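PDB 4XLT: response regulator receiver protein from Dyadobacter fermentans, which probably acts as a receiver in two-component signalling, switched by phosphorylation of an aspartate. Local coordinates for residues Thr55-Asp60 and Ile86-Ile91. Residues are numbered along the deposited sequence; the frame is centred on the assembly and turned at random.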
# COMPACT_ATOMS: atom_id res chain seq x y z
N THR A 55 -7.23 9.43 9.48
CA THR A 55 -8.29 8.74 10.20
C THR A 55 -7.75 7.59 11.06
O THR A 55 -7.00 6.75 10.59
CB THR A 55 -9.34 8.18 9.22
OG1 THR A 55 -9.94 9.27 8.50
CG2 THR A 55 -10.42 7.42 9.96
N VAL A 56 -8.15 7.59 12.32
CA VAL A 56 -7.83 6.50 13.23
C VAL A 56 -9.06 5.61 13.43
O VAL A 56 -10.15 6.11 13.71
CB VAL A 56 -7.34 7.02 14.59
CG1 VAL A 56 -7.04 5.87 15.53
CG2 VAL A 56 -6.11 7.90 14.41
N ILE A 57 -8.89 4.31 13.26
CA ILE A 57 -9.98 3.37 13.49
C ILE A 57 -9.70 2.48 14.70
O ILE A 57 -8.69 1.77 14.73
CB ILE A 57 -10.24 2.48 12.26
CG1 ILE A 57 -10.60 3.34 11.05
CG2 ILE A 57 -11.35 1.48 12.56
CD1 ILE A 57 -10.99 2.55 9.81
N LEU A 58 -10.59 2.53 15.68
CA LEU A 58 -10.48 1.67 16.86
C LEU A 58 -11.46 0.51 16.73
O LEU A 58 -12.68 0.70 16.79
CB LEU A 58 -10.75 2.47 18.13
CG LEU A 58 -9.91 3.74 18.32
CD1 LEU A 58 -10.21 4.37 19.67
CD2 LEU A 58 -8.43 3.44 18.17
N LEU A 59 -10.92 -0.68 16.55
CA LEU A 59 -11.73 -1.86 16.29
C LEU A 59 -11.70 -2.83 17.46
O LEU A 59 -10.63 -3.23 17.92
CB LEU A 59 -11.24 -2.55 15.01
CG LEU A 59 -11.91 -3.87 14.64
CD1 LEU A 59 -13.35 -3.63 14.23
CD2 LEU A 59 -11.13 -4.56 13.54
N ASP A 60 -12.87 -3.21 17.95
CA ASP A 60 -12.94 -4.15 19.07
C ASP A 60 -12.62 -5.56 18.61
O ASP A 60 -13.01 -5.98 17.52
CB ASP A 60 -14.31 -4.11 19.74
CG ASP A 60 -14.45 -5.15 20.83
OD1 ASP A 60 -13.84 -4.98 21.91
OD2 ASP A 60 -15.16 -6.15 20.61
N ILE A 86 -5.40 5.90 6.65
CA ILE A 86 -5.98 5.30 7.84
C ILE A 86 -4.94 4.55 8.66
O ILE A 86 -4.05 3.90 8.11
CB ILE A 86 -7.14 4.35 7.46
CG1 ILE A 86 -8.24 5.12 6.73
CG2 ILE A 86 -7.69 3.64 8.69
CD1 ILE A 86 -9.35 4.24 6.19
N ARG A 87 -5.05 4.66 9.99
CA ARG A 87 -4.28 3.83 10.91
C ARG A 87 -5.25 3.03 11.77
O ARG A 87 -6.02 3.60 12.54
CB ARG A 87 -3.37 4.68 11.78
CG ARG A 87 -2.43 5.58 11.00
CD ARG A 87 -1.44 4.79 10.15
NE ARG A 87 -0.53 5.69 9.44
CZ ARG A 87 -0.70 6.08 8.18
NH1 ARG A 87 -1.74 5.64 7.48
NH2 ARG A 87 0.17 6.90 7.62
N LEU A 88 -5.22 1.71 11.62
CA LEU A 88 -6.19 0.83 12.27
C LEU A 88 -5.61 0.16 13.52
O LEU A 88 -4.53 -0.44 13.47
CB LEU A 88 -6.68 -0.23 11.27
CG LEU A 88 -7.51 -1.41 11.76
CD1 LEU A 88 -8.78 -0.95 12.43
CD2 LEU A 88 -7.83 -2.34 10.61
N PHE A 89 -6.32 0.27 14.63
CA PHE A 89 -5.88 -0.33 15.89
C PHE A 89 -6.92 -1.28 16.45
O PHE A 89 -8.12 -1.04 16.36
CB PHE A 89 -5.56 0.76 16.92
CG PHE A 89 -4.43 1.66 16.52
CD1 PHE A 89 -4.66 2.76 15.72
CD2 PHE A 89 -3.13 1.39 16.92
CE1 PHE A 89 -3.62 3.59 15.33
CE2 PHE A 89 -2.09 2.21 16.54
CZ PHE A 89 -2.33 3.31 15.75
N MSE A 90 -6.45 -2.37 17.04
CA MSE A 90 -7.32 -3.34 17.69
C MSE A 90 -7.42 -3.02 19.18
O MSE A 90 -6.42 -2.72 19.83
CB MSE A 90 -6.79 -4.76 17.47
CG MSE A 90 -7.72 -5.88 17.91
SE MSE A 90 -9.17 -6.23 16.66
CE MSE A 90 -8.17 -7.20 15.29
N ILE A 91 -8.63 -3.06 19.73
CA ILE A 91 -8.81 -2.81 21.15
C ILE A 91 -9.56 -3.97 21.81
O ILE A 91 -10.44 -4.57 21.20
CB ILE A 91 -9.56 -1.49 21.43
CG1 ILE A 91 -10.92 -1.49 20.73
CG2 ILE A 91 -8.72 -0.30 21.00
CD1 ILE A 91 -11.78 -0.28 21.04
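I57 meets two side chains of strand 86-91 on one face of the sheet. Its CB already lies 3.7 Å from L88 CD1, and CG2 presses closer to that same methyl, at 3.5 Å. The other branch, CG1, stands beside the backbone N (chi1 -60°) and crosses I86 at an angle, 3.8 Å from I86 CG2, and the terminal CD1 ends 3.7 Å from the same methyl. Beyond the pair, Y75 of helix 68-75 packs on both I57 and I86. Farther along this face L59 and M90, a selenomethionine, lie side by side, L59 CD2 being 4.0 Å from M90 SE. The backbones are joined in parallel register by five hydrogen bonds, the first from R87 N to T55 O, the last from I91 N to L59 O; the straightest, F89 N to I57 O, spans 2.8 Å with an N-H...O angle of 174°. These are the third and fourth strands of the 2-1-3-4-5 parallel sheet of the CheY-like receiver fold, linked through helices 68-75 and 80-83. On the other face V56 CG1 approaches the F89 ring obliquely, 3.9 Å from CD1, and I91 CD1 reaches L58 CB. D60, the predicted phosphorylation site, closes the 55-60 strand on this face; its OD1 forms a salt bridge with K115, while OD2 lies close to D11, an arrangement consistent with the acidic pocket of receiver domains.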